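Local coordinates for protein D-glyceraldehyde dehydrogenase (NADP(+)) (Thermoplasma acidophilum, PDB 5IZD) that oxidises D-glyceraldehyde to (R)-glycerate with NADP+ as electron acceptor, in the non-phosphorylated Entner-Doudoroff pathway, at residues I245-G250 / G445-F450. Numbering follows the deposited sequence.
Sequences ILELGG and GYHTGF
The imidazole ring of His447 receives the carboxylate of Glu247 at its edge, near the ring plane, and the two flat groups stand almost perpendicular, with 83° between their planes. Glu247 OE2 does the touching: it lies 3.1 Å from His447 NE2 and 3.4 Å from His447 CD2, so it sits beside the NE2-CD2 side of the ring. The resulting hydrogen bond from NE2 is weak, because its N-H...O angle is a strongly bent 123°. On the other ring nitrogen, ND1 is hydrogen-bonded to OE1 of Glu432, the stronger polar partner, which probably helps to hold the ring's rotation. The other carboxylate oxygen is tied within its own segment: Gly249 N donates to Glu247 OE1 at 3.0 Å, approaching nearly along the C-O axis. The glutamate chain bends at chi2 (-103°) and brings its carboxylate alongside the histidine ring, with OE1 directed to the backbone N of Gly249 and OE2 to the ring edge. Replacing Glu247 by an alanine would take away both oxygens, and Gly249 N and His447 NE2 would probably lose these acceptors in a buried place. Glu247 ends strand 243-247, whereas His447 belongs to the loop between strands 432-435 and 454-455. This geometry fits the active site of the aldehyde dehydrogenase fold, where Glu247 is the predicted proton acceptor.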
loop_
_atom_site.group_PDB
_atom_site.type_symbol
_atom_site.label_atom_id
_atom_site.label_comp_id
_atom_site.label_asym_id
_atom_site.label_seq_id
_atom_site.Cartn_x
_atom_site.Cartn_y
_atom_site.Cartn_z
ATOM N N ILE A 245 10.091 -8.699 17.952
ATOM C CA ILE A 245 10.665 -9.007 16.640
ATOM C C ILE A 245 11.808 -9.945 16.963
ATOM O O ILE A 245 12.802 -9.494 17.604
ATOM C CB ILE A 245 11.205 -7.786 15.896
ATOM C CG1 ILE A 245 10.140 -6.682 15.684
ATOM C CG2 ILE A 245 11.832 -8.232 14.563
ATOM C CD1 ILE A 245 10.725 -5.329 15.243
ATOM N N LEU A 246 11.624 -11.231 16.669
ATOM C CA LEU A 246 12.542 -12.303 17.068
ATOM C C LEU A 246 12.848 -13.128 15.841
ATOM O O LEU A 246 11.904 -13.620 15.153
ATOM C CB LEU A 246 11.930 -13.278 18.076
ATOM C CG LEU A 246 11.327 -12.704 19.349
ATOM C CD1 LEU A 246 10.680 -13.816 20.174
ATOM C CD2 LEU A 246 12.370 -11.947 20.127
ATOM N N GLU A 247 14.132 -13.354 15.623
ATOM C CA GLU A 247 14.601 -14.241 14.590
ATOM C C GLU A 247 15.560 -15.279 15.169
ATOM O O GLU A 247 16.597 -14.897 15.715
ATOM C CB GLU A 247 15.251 -13.416 13.489
ATOM C CG GLU A 247 15.471 -14.256 12.211
ATOM C CD GLU A 247 16.899 -14.709 11.982
ATOM O OE1 GLU A 247 17.236 -15.857 12.350
ATOM O OE2 GLU A 247 17.696 -13.898 11.417
ATOM N N LEU A 248 15.169 -16.568 15.081
ATOM C CA LEU A 248 15.675 -17.623 15.915
ATOM C C LEU A 248 16.406 -18.734 15.116
ATOM O O LEU A 248 16.472 -19.873 15.559
ATOM C CB LEU A 248 14.591 -18.192 16.830
ATOM C CG LEU A 248 13.840 -17.147 17.628
ATOM C CD1 LEU A 248 12.728 -17.771 18.479
ATOM C CD2 LEU A 248 14.765 -16.352 18.508
ATOM N N GLY A 249 16.873 -18.380 13.905
ATOM C CA GLY A 249 17.700 -19.323 13.128
ATOM C C GLY A 249 16.782 -20.323 12.416
ATOM O O GLY A 249 15.584 -20.027 12.265
ATOM N N GLY A 250 17.326 -21.474 12.002
ATOM C CA GLY A 250 16.607 -22.383 11.128
ATOM C C GLY A 250 17.274 -23.677 10.806
ATOM O O GLY A 250 18.294 -24.019 11.382
ATOM N N GLY A 445 14.033 -7.447 1.035
ATOM C CA GLY A 445 13.299 -8.639 1.482
ATOM C C GLY A 445 12.752 -8.606 2.898
ATOM O O GLY A 445 13.227 -7.871 3.707
ATOM N N TYR A 446 11.741 -9.391 3.210
ATOM C CA TYR A 446 11.200 -9.418 4.548
ATOM C C TYR A 446 11.690 -10.711 5.161
ATOM O O TYR A 446 11.146 -11.741 4.922
ATOM C CB TYR A 446 9.684 -9.332 4.549
ATOM C CG TYR A 446 9.004 -9.373 5.886
ATOM C CD1 TYR A 446 9.063 -8.305 6.745
ATOM C CD2 TYR A 446 8.260 -10.450 6.270
ATOM C CE1 TYR A 446 8.428 -8.332 7.937
ATOM C CE2 TYR A 446 7.617 -10.473 7.467
ATOM C CZ TYR A 446 7.714 -9.405 8.291
ATOM O OH TYR A 446 7.103 -9.419 9.473
ATOM N N HIS A 447 12.745 -10.622 5.950
ATOM C CA HIS A 447 13.417 -11.758 6.547
ATOM C C HIS A 447 12.578 -12.279 7.706
ATOM O O HIS A 447 12.431 -11.598 8.710
ATOM C CB HIS A 447 14.778 -11.291 7.095
ATOM C CG HIS A 447 15.738 -12.378 7.445
ATOM N ND1 HIS A 447 16.164 -13.303 6.518
ATOM C CD2 HIS A 447 16.499 -12.585 8.558
ATOM C CE1 HIS A 447 17.103 -14.070 7.060
ATOM N NE2 HIS A 447 17.304 -13.669 8.304
ATOM N N THR A 448 12.077 -13.499 7.585
ATOM C CA THR A 448 11.085 -14.015 8.498
ATOM C C THR A 448 10.977 -15.519 8.258
ATOM O O THR A 448 11.621 -16.088 7.369
ATOM C CB THR A 448 9.712 -13.282 8.219
ATOM O OG1 THR A 448 8.785 -13.505 9.284
ATOM C CG2 THR A 448 9.101 -13.756 6.911
ATOM N N GLY A 449 10.126 -16.175 9.021
ATOM C CA GLY A 449 9.858 -17.572 8.772
ATOM C C GLY A 449 8.670 -18.115 9.482
ATOM O O GLY A 449 7.949 -17.379 10.143
ATOM N N PHE A 450 8.487 -19.413 9.321
ATOM C CA PHE A 450 7.351 -20.153 9.877
ATOM C C PHE A 450 7.803 -20.938 11.101
ATOM O O PHE A 450 9.017 -21.136 11.322
ATOM C CB PHE A 450 6.774 -21.167 8.833
ATOM C CG PHE A 450 6.179 -20.525 7.619
ATOM C CD1 PHE A 450 6.988 -20.008 6.637
ATOM C CD2 PHE A 450 4.785 -20.388 7.489
ATOM C CE1 PHE A 450 6.437 -19.364 5.529
ATOM C CE2 PHE A 450 4.213 -19.748 6.385
ATOM C CZ PHE A 450 5.045 -19.266 5.389
#